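Carbohydrate binding family 6 (Clostridium thermocellum, PDB 5A8C) is an alpha-L-arabinofuranosidase of glycoside hydrolase family 43 with a five-bladed beta-propeller fold, and probably removes terminal alpha-L-arabinofuranosyl residues from arabinose-containing polysaccharides. Local coordinates at residues Gly191-Met194 and Ile195-Val198. Numbering follows the deposited sequence.
Sequences GNDM and ISTV
Asp193 accepts hydrogen bonds from Ile195 and Ser196 within a short connection between antiparallel strands. The link joins strand 185-190 to strand 197-198 at the surface of the five-bladed beta-propeller. Its first half, Gly191 to Met194, is a type I beta turn, in which Met194 N bonds to Gly191 O at 2.8 Å. Met194 takes up a left-handed backbone conformation (phi 68°, psi 8°), and the chain then returns to Gly191. The return is closed by Gly191 N, which donates to Ser196 O at 2.9 Å from above the carbonyl plane.

One carboxylate oxygen, Asp193 OD1, does most of the side-chain work. Ser196 OG donates to it at 2.7 Å, on the syn side. Ile195 N donates to the same Asp193 OD1 at 3.1 Å, nearly straight, from above the carboxylate plane. The two donors arrive from opposite faces of that plane. Together they should restrict rotation of the carboxylate. Asp193 CG stands between its own N and C (chi1 67°), which brings the carboxylate to Ile195 N and Ser196 OG.

The tightly packed side is the one where buried Met194 leaves the loop. Its chain, bent at chi2 and chi3, packs on Val165 and Val167 of strand 164-167, in the loop's own sheet. It also meets Val107 of strand 104-109 and Tyr114 of strand 112-118. Met194 O accepts a hydrogen bond from Tyr116 OH, so main chain and side chain both join the loop to strands outside its own sheet.

The outer side is looser. Asp193 is exposed there, and Ile195 is partly so. Their side chains cross at about a right angle, with Ile195 CG1 3.5 Å from Asp193 OD1. Val198 is exposed too. Its CB is directed toward Gly191, and Val198 CG2 rests 3.7 Å from Gly191 N.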
ATOM      1  N   GLY A 191      10.729 -13.870  -8.295  1.00  6.74           N
ATOM      2  CA  GLY A 191      11.598 -13.972  -9.435  1.00  7.30           C
ATOM      3  C   GLY A 191      11.702 -12.671 -10.198  1.00  6.73           C
ATOM      4  O   GLY A 191      10.858 -11.761 -10.067  1.00  7.13           O
ATOM      5  N   ASN A 192      12.714 -12.586 -11.067  1.00  7.17           N
ATOM      6  CA  ASN A 192      12.900 -11.365 -11.856  1.00  7.50           C
ATOM      7  C   ASN A 192      11.697 -11.103 -12.772  1.00  7.58           C
ATOM      8  O   ASN A 192      11.474  -9.943 -13.123  1.00  8.67           O
ATOM      9  CB  ASN A 192      14.173 -11.416 -12.682  1.00  8.60           C
ATOM     10  CG  ASN A 192      15.449 -11.275 -11.826  1.00  9.06           C
ATOM     11  OD1 ASN A 192      15.389 -10.984 -10.625  1.00  9.88           O
ATOM     12  ND2 ASN A 192      16.580 -11.461 -12.449  1.00 11.58           N
ATOM     13  N   ASP A 193      10.926 -12.130 -13.136  1.00  7.94           N
ATOM     14  CA  ASP A 193       9.714 -11.931 -13.932  1.00  8.52           C
ATOM     15  C   ASP A 193       8.568 -11.372 -13.131  1.00  7.49           C
ATOM     16  O   ASP A 193       7.526 -11.049 -13.738  1.00  8.17           O
ATOM     17  CB  ASP A 193       9.312 -13.213 -14.654  1.00 10.04           C
ATOM     18  CG  ASP A 193       8.835 -14.390 -13.753  1.00 10.30           C
ATOM     19  OD1 ASP A 193       8.507 -14.191 -12.565  1.00 10.04           O
ATOM     20  OD2 ASP A 193       8.703 -15.515 -14.324  1.00 13.62           O
ATOM     21  N   MET A 194       8.695 -11.236 -11.816  1.00  6.76           N
ATOM     22  CA  MET A 194       7.765 -10.564 -10.948  1.00  6.33           C
ATOM     23  C   MET A 194       6.413 -11.245 -10.795  1.00  6.76           C
ATOM     24  O   MET A 194       5.521 -10.750 -10.101  1.00  7.31           O
ATOM     25  CB  MET A 194       7.590  -9.105 -11.344  1.00  6.89           C
ATOM     26  CG  MET A 194       8.888  -8.336 -11.257  1.00  6.84           C
ATOM     27  SD  MET A 194       9.569  -8.227  -9.574  1.00  7.28           S
ATOM     28  CE  MET A 194       8.659  -6.803  -8.953  1.00  8.82           C
ATOM     29  N   ILE A 195       6.285 -12.473 -11.336  1.00  7.00           N
ATOM     30  CA  ILE A 195       5.019 -13.231 -11.333  1.00  7.25           C
ATOM     31  C   ILE A 195       5.229 -14.640 -10.796  1.00  7.75           C
ATOM     32  O   ILE A 195       4.385 -15.503 -11.006  1.00  8.80           O
ATOM     33  CB  ILE A 195       4.347 -13.230 -12.727  1.00  8.04           C
ATOM     34  CG1 ILE A 195       5.236 -13.920 -13.776  1.00  9.24           C
ATOM     35  CG2 ILE A 195       3.970 -11.828 -13.134  1.00  8.17           C
ATOM     36  CD1 ILE A 195       4.479 -14.232 -15.038  1.00 11.55           C
ATOM     37  N   SER A 196       6.323 -14.839 -10.034  1.00  7.48           N
ATOM     38  CA  SER A 196       6.685 -16.102  -9.448  1.00  7.68           C
ATOM     39  C   SER A 196       7.389 -15.820  -8.153  1.00  7.66           C
ATOM     40  O   SER A 196       7.966 -14.738  -7.976  1.00  7.90           O
ATOM     41  CB  SER A 196       7.605 -16.842 -10.416  1.00  9.88           C
ATOM     42  OG  SER A 196       8.800 -16.124 -10.691  1.00 10.99           O
ATOM     43  N   THR A 197       7.365 -16.800  -7.252  1.00  8.24           N
ATOM     44  CA  THR A 197       8.134 -16.742  -6.037  1.00  8.29           C
ATOM     45  C   THR A 197       9.385 -17.611  -6.156  1.00  9.06           C
ATOM     46  O   THR A 197       9.421 -18.513  -6.971  1.00 11.62           O
ATOM     47  CB  THR A 197       7.285 -17.152  -4.827  1.00  9.68           C
ATOM     48  OG1 THR A 197       6.806 -18.471  -5.002  1.00 11.87           O
ATOM     49  CG2 THR A 197       6.092 -16.242  -4.588  1.00 10.53           C
ATOM     50  N   VAL A 198      10.369 -17.301  -5.325  1.00  8.76           N
ATOM     51  CA  VAL A 198      11.580 -18.065  -5.264  1.00  9.86           C
ATOM     52  C   VAL A 198      11.791 -18.431  -3.789  1.00 10.23           C
ATOM     53  O   VAL A 198      11.852 -17.555  -2.939  1.00 10.81           O
ATOM     54  CB  VAL A 198      12.808 -17.249  -5.760  1.00 11.75           C
ATOM     55  CG1 VAL A 198      14.098 -18.072  -5.598  1.00 14.66           C
ATOM     56  CG2 VAL A 198      12.621 -16.852  -7.197  1.00 13.00           C
TER